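Local coordinates for alpha-Amylase (Thermotoga maritima, PDB 2B5D), which is an alpha-amylase of glycoside hydrolase family 57, whose catalytic domain is a distorted beta/alpha barrel built around parallel strands, at residues I7-H12 against F51-S56; K136-T141 against T381-I386. One frame throughout, in Å; residues are numbered along the deposited sequence.

Interaction 1 of 2, residues I7-H12 against F51-S56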
ATOM      1  N   ILE A   7      30.512 -20.097 -24.920  1.00 49.80           N
ATOM      2  CA  ILE A   7      29.995 -19.449 -23.711  1.00 50.55           C
ATOM      3  C   ILE A   7      29.360 -18.142 -24.121  1.00 50.14           C
ATOM      4  O   ILE A   7      29.978 -17.290 -24.746  1.00 50.18           O
ATOM      5  CB  ILE A   7      31.098 -19.186 -22.589  1.00 51.28           C
ATOM      6  CG1 ILE A   7      31.704 -20.480 -22.030  1.00 50.83           C
ATOM      7  CG2 ILE A   7      30.525 -18.346 -21.438  1.00 51.04           C
ATOM      8  CD1 ILE A   7      30.699 -21.619 -21.817  1.00 52.43           C
ATOM      9  N   PHE A   8      28.118 -17.963 -23.729  1.00 49.93           N
ATOM     10  CA  PHE A   8      27.453 -16.706 -24.039  1.00 48.97           C
ATOM     11  C   PHE A   8      26.998 -15.989 -22.751  1.00 48.04           C
ATOM     12  O   PHE A   8      26.273 -16.563 -21.932  1.00 48.00           O
ATOM     13  CB  PHE A   8      26.272 -16.939 -25.025  1.00 47.19           C
ATOM     14  CG  PHE A   8      25.560 -15.669 -25.384  1.00 46.43           C
ATOM     15  CD1 PHE A   8      25.899 -14.954 -26.552  1.00 42.84           C
ATOM     16  CD2 PHE A   8      24.597 -15.145 -24.532  1.00 42.56           C
ATOM     17  CE1 PHE A   8      25.270 -13.730 -26.877  1.00 43.02           C
ATOM     18  CE2 PHE A   8      23.972 -13.915 -24.832  1.00 44.31           C
ATOM     19  CZ  PHE A   8      24.286 -13.218 -26.010  1.00 43.77           C
ATOM     20  N   LEU A   9      27.427 -14.744 -22.595  1.00 48.20           N
ATOM     21  CA  LEU A   9      26.960 -13.851 -21.540  1.00 48.02           C
ATOM     22  C   LEU A   9      26.023 -12.781 -22.052  1.00 47.77           C
ATOM     23  O   LEU A   9      26.397 -11.954 -22.929  1.00 46.82           O
ATOM     24  CB  LEU A   9      28.153 -13.119 -20.908  1.00 49.65           C
ATOM     25  CG  LEU A   9      29.227 -13.962 -20.216  1.00 52.38           C
ATOM     26  CD1 LEU A   9      30.266 -13.057 -19.531  1.00 51.90           C
ATOM     27  CD2 LEU A   9      28.628 -14.974 -19.257  1.00 50.28           C
ATOM     28  N   HIS A  10      24.830 -12.761 -21.463  1.00 46.96           N
ATOM     29  CA  HIS A  10      23.850 -11.709 -21.703  1.00 47.17           C
ATOM     30  C   HIS A  10      23.975 -10.547 -20.671  1.00 47.51           C
ATOM     31  O   HIS A  10      23.651 -10.710 -19.460  1.00 46.97           O
ATOM     32  CB  HIS A  10      22.436 -12.299 -21.653  1.00 46.71           C
ATOM     33  CG  HIS A  10      21.359 -11.301 -21.899  1.00 46.52           C
ATOM     34  ND1 HIS A  10      21.417 -10.384 -22.932  1.00 47.65           N
ATOM     35  CD2 HIS A  10      20.167 -11.103 -21.286  1.00 47.54           C
ATOM     36  CE1 HIS A  10      20.322  -9.646 -22.918  1.00 47.67           C
ATOM     37  NE2 HIS A  10      19.534 -10.081 -21.947  1.00 48.23           N
ATOM     38  N   ALA A  11      24.461  -9.406 -21.162  1.00 46.88           N
ATOM     39  CA  ALA A  11      24.676  -8.173 -20.379  1.00 46.91           C
ATOM     40  C   ALA A  11      23.617  -7.127 -20.716  1.00 47.37           C
ATOM     41  O   ALA A  11      23.640  -6.456 -21.775  1.00 47.13           O
ATOM     42  CB  ALA A  11      26.097  -7.601 -20.598  1.00 44.33           C
ATOM     43  N   HIS A  12      22.652  -7.026 -19.819  1.00 48.19           N
ATOM     44  CA  HIS A  12      21.548  -6.111 -19.994  1.00 47.88           C
ATOM     45  C   HIS A  12      21.160  -5.432 -18.683  1.00 48.52           C
ATOM     46  O   HIS A  12      21.149  -6.075 -17.632  1.00 50.06           O
ATOM     47  CB  HIS A  12      20.332  -6.885 -20.499  1.00 46.90           C
ATOM     48  CG  HIS A  12      19.114  -6.031 -20.637  1.00 46.08           C
ATOM     49  ND1 HIS A  12      17.974  -6.222 -19.886  1.00 45.26           N
ATOM     50  CD2 HIS A  12      18.878  -4.941 -21.409  1.00 42.53           C
ATOM     51  CE1 HIS A  12      17.070  -5.316 -20.224  1.00 41.89           C
ATOM     52  NE2 HIS A  12      17.590  -4.536 -21.156  1.00 43.40           N
ATOM     53  N   PHE A  51      41.310 -16.184 -24.771  1.00 60.18           N
ATOM     54  CA  PHE A  51      39.947 -16.619 -24.493  1.00 58.22           C
ATOM     55  C   PHE A  51      39.145 -16.502 -25.794  1.00 56.82           C
ATOM     56  O   PHE A  51      39.589 -15.860 -26.738  1.00 55.61           O
ATOM     57  CB  PHE A  51      39.331 -15.756 -23.358  1.00 58.20           C
ATOM     58  CG  PHE A  51      38.957 -14.352 -23.797  1.00 58.23           C
ATOM     59  CD1 PHE A  51      39.923 -13.336 -23.844  1.00 57.32           C
ATOM     60  CD2 PHE A  51      37.651 -14.063 -24.201  1.00 55.24           C
ATOM     61  CE1 PHE A  51      39.586 -12.063 -24.281  1.00 57.31           C
ATOM     62  CE2 PHE A  51      37.304 -12.796 -24.644  1.00 55.24           C
ATOM     63  CZ  PHE A  51      38.267 -11.795 -24.679  1.00 57.75           C
ATOM     64  N   ARG A  52      37.981 -17.144 -25.830  1.00 56.01           N
ATOM     65  CA  ARG A  52      36.935 -16.852 -26.822  1.00 55.11           C
ATOM     66  C   ARG A  52      35.593 -16.738 -26.095  1.00 54.17           C
ATOM     67  O   ARG A  52      35.196 -17.643 -25.362  1.00 53.41           O
ATOM     68  CB  ARG A  52      36.823 -17.941 -27.896  1.00 54.63           C
ATOM     69  CG  ARG A  52      37.979 -18.077 -28.860  1.00 55.80           C
ATOM     70  CD  ARG A  52      38.267 -16.797 -29.602  1.00 58.06           C
ATOM     71  NE  ARG A  52      39.274 -17.053 -30.610  1.00 60.35           N
ATOM     72  CZ  ARG A  52      40.579 -16.910 -30.425  1.00 61.77           C
ATOM     73  NH1 ARG A  52      41.405 -17.202 -31.413  1.00 62.08           N
ATOM     74  NH2 ARG A  52      41.067 -16.478 -29.266  1.00 63.63           N
ATOM     75  N   LEU A  53      34.888 -15.636 -26.337  1.00 53.27           N
ATOM     76  CA  LEU A  53      33.627 -15.369 -25.642  1.00 52.27           C
ATOM     77  C   LEU A  53      32.724 -14.501 -26.494  1.00 51.91           C
ATOM     78  O   LEU A  53      33.178 -13.552 -27.151  1.00 51.85           O
ATOM     79  CB  LEU A  53      33.899 -14.704 -24.274  1.00 52.28           C
ATOM     80  CG  LEU A  53      32.732 -14.167 -23.443  1.00 51.82           C
ATOM     81  CD1 LEU A  53      31.996 -15.293 -22.773  1.00 48.55           C
ATOM     82  CD2 LEU A  53      33.156 -13.059 -22.427  1.00 50.99           C
ATOM     83  N   THR A  54      31.452 -14.867 -26.495  1.00 51.55           N
ATOM     84  CA  THR A  54      30.395 -14.093 -27.100  1.00 50.85           C
ATOM     85  C   THR A  54      29.496 -13.460 -26.041  1.00 51.16           C
ATOM     86  O   THR A  54      29.152 -14.081 -25.051  1.00 51.37           O
ATOM     87  CB  THR A  54      29.549 -14.981 -28.040  1.00 51.41           C
ATOM     88  OG1 THR A  54      30.427 -15.845 -28.789  1.00 52.91           O
ATOM     89  CG2 THR A  54      28.715 -14.141 -28.995  1.00 47.18           C
ATOM     90  N   MET A  55      29.112 -12.210 -26.250  1.00 50.95           N
ATOM     91  CA  MET A  55      28.228 -11.540 -25.307  1.00 51.69           C
ATOM     92  C   MET A  55      27.338 -10.528 -26.024  1.00 50.04           C
ATOM     93  O   MET A  55      27.653 -10.070 -27.086  1.00 50.15           O
ATOM     94  CB  MET A  55      29.029 -10.857 -24.170  1.00 50.59           C
ATOM     95  CG  MET A  55      29.887  -9.718 -24.628  1.00 52.25           C
ATOM     96  SD  MET A  55      30.898  -8.960 -23.340  1.00 55.73           S
ATOM     97  CE  MET A  55      29.678  -8.187 -22.250  1.00 55.32           C
ATOM     98  N   SER A  56      26.198 -10.248 -25.423  1.00 49.64           N
ATOM     99  CA  SER A  56      25.347  -9.129 -25.778  1.00 48.44           C
ATOM    100  C   SER A  56      25.735  -7.976 -24.885  1.00 48.52           C
ATOM    101  O   SER A  56      26.130  -8.177 -23.718  1.00 47.49           O
ATOM    102  CB  SER A  56      23.883  -9.489 -25.496  1.00 48.22           C
ATOM    103  OG  SER A  56      23.675  -9.621 -24.096  1.00 47.15           O
TER
HETATM  104  O   HOH W   1      31.697 -17.724 -27.363  1.00 41.93           O
HETATM  105  O   HOH W   2      33.470 -19.617 -25.296  1.00 42.37           O
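Leu9 lies beside Met55 in a pair of parallel beta strands, with Phe8 level with Thr54 and His10 with Ser56. The strand axes of 7-11 and 53-56 come within 4.7 Å and cross at 22°. Backbone bonds join them. Leu9 N donates to Thr54 O at 3.1 Å, and Ser56 N donates to Leu9 O at 3.0 Å. A weak bond runs from Thr54 N to Ile7 O.

Side-chain polar contacts gather on Ser56. Its OG sits between the backbone N and the carbonyl carbon (chi1 67°), which turns it towards the other strand. There it meets His10 ND1 at 2.7 Å, at the edge of the imidazole and near its plane; either atom could be the donor. The same OG accepts from Ala11 N at 3.0 Å. Ala11 N also donates to Ser56 O. One water lies between Ile7 N and Arg52 O and probably bridges them. Another probably links Ile7 O to Thr54 OG1, which also bonds Ala382 N.

Apolar contacts lie on both sides of the sheet. On the side of Leu9 and Met55, Leu53 CD1 touches Ile7 CG2 at 3.6 Å and Leu9 CG at 4.0 Å. Met55 CE reaches Ala11 CB. On the other side the Phe8 ring swings towards the second strand: Met55 CA lies over one face, CD1 meets Thr54 CG2, and CZ meets Ser56 CB at 3.8 Å.

The pair is part of the parallel core of the catalytic domain. Helix 27-47 links the strands in a beta-alpha-beta crossover and packs Leu41 on Leu9. Trp182 stacks on His10, and His146 bonds its NE2. Strands 343-349 and 137-142 pair with strands 3-11 and 53-57, respectively.

Interaction 2 of 2, residues K136-T141 against T381-I386; sequences KLEIVT and TASEVI
Glu138 meets Thr381 and Ser383 where the N-terminal end of helix 382-388 packs against strand 137-142 of the parallel sheet. Thr381 is the N-cap residue of that helix. No hydrogen bond crosses between the segments.

The first shell is mostly side-chain packing. Glu138 CB lies 3.7 Å from Thr381 CB. Thr381 CG2 sits at the same distance from the backbone carbonyl oxygen Lys136 O. Glu138 CG is anti to the backbone N (chi1 163°), and the bend at chi2 (69°) lays the rest of the chain along Ser383. There the carboxylate carbon CD of Glu138 comes 3.3 Å from Ser383 OG, and Glu138 OE1 lies 3.5 Å from Ser383 CB. Glu138 OE2 is also near Ser383 OG, but the angle is too poor for a hydrogen bond.

Further out, Thr54 on the neighbouring strand touches both Glu138 and Thr381, between the helix start and the sheet. Arg52 forms a salt bridge with Glu384 OE2 and so helps fix that carboxylate. The other oxygen, Glu384 OE1, accepts from Thr381 N at 2.9 Å, the donor lying above the carboxylate plane.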
ATOM      1  N   LYS A 136      38.827 -12.195 -30.065  1.00 57.04           N
ATOM      2  CA  LYS A 136      38.665 -13.011 -28.869  1.00 56.66           C
ATOM      3  C   LYS A 136      37.270 -12.821 -28.269  1.00 55.66           C
ATOM      4  O   LYS A 136      36.706 -13.757 -27.664  1.00 56.29           O
ATOM      5  CB  LYS A 136      39.731 -12.644 -27.835  1.00 57.08           C
ATOM      6  CG  LYS A 136      41.166 -12.680 -28.365  1.00 58.81           C
ATOM      7  CD  LYS A 136      42.189 -12.735 -27.233  1.00 63.05           C
ATOM      8  CE  LYS A 136      42.661 -11.331 -26.829  1.00 65.53           C
ATOM      9  NZ  LYS A 136      44.160 -11.290 -26.691  1.00 66.24           N
ATOM     10  N   LEU A 137      36.723 -11.620 -28.444  1.00 54.05           N
ATOM     11  CA  LEU A 137      35.367 -11.303 -28.009  1.00 52.94           C
ATOM     12  C   LEU A 137      34.493 -11.049 -29.233  1.00 52.90           C
ATOM     13  O   LEU A 137      34.948 -10.471 -30.228  1.00 53.06           O
ATOM     14  CB  LEU A 137      35.358 -10.066 -27.111  1.00 52.18           C
ATOM     15  CG  LEU A 137      34.039  -9.685 -26.449  1.00 50.09           C
ATOM     16  CD1 LEU A 137      33.622 -10.736 -25.369  1.00 49.35           C
ATOM     17  CD2 LEU A 137      34.210  -8.344 -25.825  1.00 48.05           C
ATOM     18  N   GLU A 138      33.248 -11.507 -29.141  1.00 51.56           N
ATOM     19  CA  GLU A 138      32.217 -11.278 -30.125  1.00 50.58           C
ATOM     20  C   GLU A 138      31.010 -10.721 -29.334  1.00 50.51           C
ATOM     21  O   GLU A 138      30.551 -11.334 -28.337  1.00 50.61           O
ATOM     22  CB  GLU A 138      31.926 -12.603 -30.863  1.00 50.14           C
ATOM     23  CG  GLU A 138      30.644 -12.714 -31.655  1.00 48.99           C
ATOM     24  CD  GLU A 138      30.602 -11.831 -32.905  1.00 51.74           C
ATOM     25  OE1 GLU A 138      29.563 -11.892 -33.592  1.00 53.54           O
ATOM     26  OE2 GLU A 138      31.558 -11.070 -33.216  1.00 50.22           O
ATOM     27  N   ILE A 139      30.580  -9.516 -29.729  1.00 49.04           N
ATOM     28  CA  ILE A 139      29.476  -8.779 -29.112  1.00 47.53           C
ATOM     29  C   ILE A 139      28.329  -8.660 -30.098  1.00 46.81           C
ATOM     30  O   ILE A 139      28.481  -8.072 -31.168  1.00 45.88           O
ATOM     31  CB  ILE A 139      29.879  -7.325 -28.755  1.00 47.38           C
ATOM     32  CG1 ILE A 139      31.218  -7.265 -28.035  1.00 45.99           C
ATOM     33  CG2 ILE A 139      28.774  -6.622 -28.015  1.00 47.65           C
ATOM     34  CD1 ILE A 139      31.775  -5.902 -28.024  1.00 47.28           C
ATOM     35  N   VAL A 140      27.192  -9.237 -29.717  1.00 46.02           N
ATOM     36  CA  VAL A 140      25.974  -9.182 -30.464  1.00 44.49           C
ATOM     37  C   VAL A 140      25.055  -8.047 -29.925  1.00 45.15           C
ATOM     38  O   VAL A 140      25.234  -7.554 -28.791  1.00 44.85           O
ATOM     39  CB  VAL A 140      25.289 -10.538 -30.400  1.00 44.97           C
ATOM     40  CG1 VAL A 140      26.297 -11.650 -30.766  1.00 45.06           C
ATOM     41  CG2 VAL A 140      24.694 -10.795 -29.029  1.00 43.67           C
ATOM     42  N   THR A 141      24.103  -7.609 -30.741  1.00 43.63           N
ATOM     43  CA  THR A 141      23.177  -6.547 -30.333  1.00 43.35           C
ATOM     44  C   THR A 141      21.947  -7.194 -29.705  1.00 43.04           C
ATOM     45  O   THR A 141      21.899  -8.413 -29.557  1.00 45.74           O
ATOM     46  CB  THR A 141      22.757  -5.601 -31.560  1.00 42.47           C
ATOM     47  OG1 THR A 141      21.893  -4.556 -31.094  1.00 43.02           O
ATOM     48  CG2 THR A 141      22.007  -6.351 -32.615  1.00 39.92           C
ATOM     49  N   THR A 381      33.927 -18.407 -30.571  1.00 49.96           N
ATOM     50  CA  THR A 381      32.872 -17.381 -30.509  1.00 49.05           C
ATOM     51  C   THR A 381      31.858 -17.810 -31.551  1.00 48.78           C
ATOM     52  O   THR A 381      32.145 -18.667 -32.372  1.00 49.10           O
ATOM     53  CB  THR A 381      33.376 -15.981 -30.858  1.00 48.44           C
ATOM     54  OG1 THR A 381      33.611 -15.930 -32.269  1.00 49.46           O
ATOM     55  CG2 THR A 381      34.628 -15.639 -30.086  1.00 47.15           C
ATOM     56  N   ALA A 382      30.689 -17.198 -31.556  1.00 48.79           N
ATOM     57  CA  ALA A 382      29.640 -17.614 -32.461  1.00 48.20           C
ATOM     58  C   ALA A 382      29.936 -17.213 -33.927  1.00 48.81           C
ATOM     59  O   ALA A 382      29.522 -17.889 -34.865  1.00 47.79           O
ATOM     60  CB  ALA A 382      28.340 -17.056 -32.004  1.00 47.83           C
ATOM     61  N   SER A 383      30.639 -16.104 -34.120  1.00 49.14           N
ATOM     62  CA  SER A 383      30.960 -15.677 -35.467  1.00 50.29           C
ATOM     63  C   SER A 383      32.084 -16.570 -36.050  1.00 50.72           C
ATOM     64  O   SER A 383      32.065 -16.854 -37.238  1.00 50.64           O
ATOM     65  CB  SER A 383      31.377 -14.227 -35.464  1.00 50.25           C
ATOM     66  OG  SER A 383      32.370 -14.082 -34.470  1.00 52.84           O
ATOM     67  N   GLU A 384      33.021 -17.050 -35.221  1.00 51.04           N
ATOM     68  CA  GLU A 384      33.965 -18.092 -35.675  1.00 50.86           C
ATOM     69  C   GLU A 384      33.251 -19.320 -36.201  1.00 51.38           C
ATOM     70  O   GLU A 384      33.625 -19.869 -37.238  1.00 51.82           O
ATOM     71  CB  GLU A 384      34.891 -18.546 -34.572  1.00 50.64           C
ATOM     72  CG  GLU A 384      36.088 -17.672 -34.378  1.00 51.81           C
ATOM     73  CD  GLU A 384      36.813 -18.007 -33.095  1.00 52.84           C
ATOM     74  OE1 GLU A 384      36.251 -18.802 -32.292  1.00 52.84           O
ATOM     75  OE2 GLU A 384      37.940 -17.479 -32.882  1.00 53.67           O
ATOM     76  N   VAL A 385      32.229 -19.780 -35.496  1.00 51.24           N
ATOM     77  CA  VAL A 385      31.562 -20.953 -36.002  1.00 50.82           C
ATOM     78  C   VAL A 385      30.787 -20.776 -37.305  1.00 50.97           C
ATOM     79  O   VAL A 385      30.822 -21.663 -38.142  1.00 50.42           O
ATOM     80  CB  VAL A 385      30.897 -21.891 -34.908  1.00 51.35           C
ATOM     81  CG1 VAL A 385      31.105 -21.386 -33.476  1.00 51.36           C
ATOM     82  CG2 VAL A 385      29.461 -22.334 -35.268  1.00 49.61           C
ATOM     83  N   ILE A 386      30.130 -19.639 -37.508  1.00 51.69           N
ATOM     84  CA  ILE A 386      29.375 -19.438 -38.763  1.00 51.58           C
ATOM     85  C   ILE A 386      30.321 -19.260 -39.951  1.00 51.54           C
ATOM     86  O   ILE A 386      29.959 -19.639 -41.046  1.00 50.43           O
ATOM     87  CB  ILE A 386      28.311 -18.302 -38.705  1.00 51.72           C
ATOM     88  CG1 ILE A 386      28.956 -16.916 -38.662  1.00 51.91           C
ATOM     89  CG2 ILE A 386      27.285 -18.566 -37.584  1.00 51.84           C
ATOM     90  CD1 ILE A 386      27.944 -15.753 -38.888  1.00 51.09           C
TER

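The centres of the two interactions are 9 Å apart. Strands 53-57 and 137-142 are neighbours in the same sheet, and Met55 N probably bonds Glu138 O between them. Interaction 1 joins strands close together in sequence. Interaction 2 comes later along the chain and spans some 240 residues, bringing helix 382-388 back onto the sheet. The segments 51-56 and 381-386 also touch directly, so the two contacts adjoin on the helix side as well as through the strands. Thus strands from early in the chain and a helix from much later meet side by side on the same sheet, largely buried.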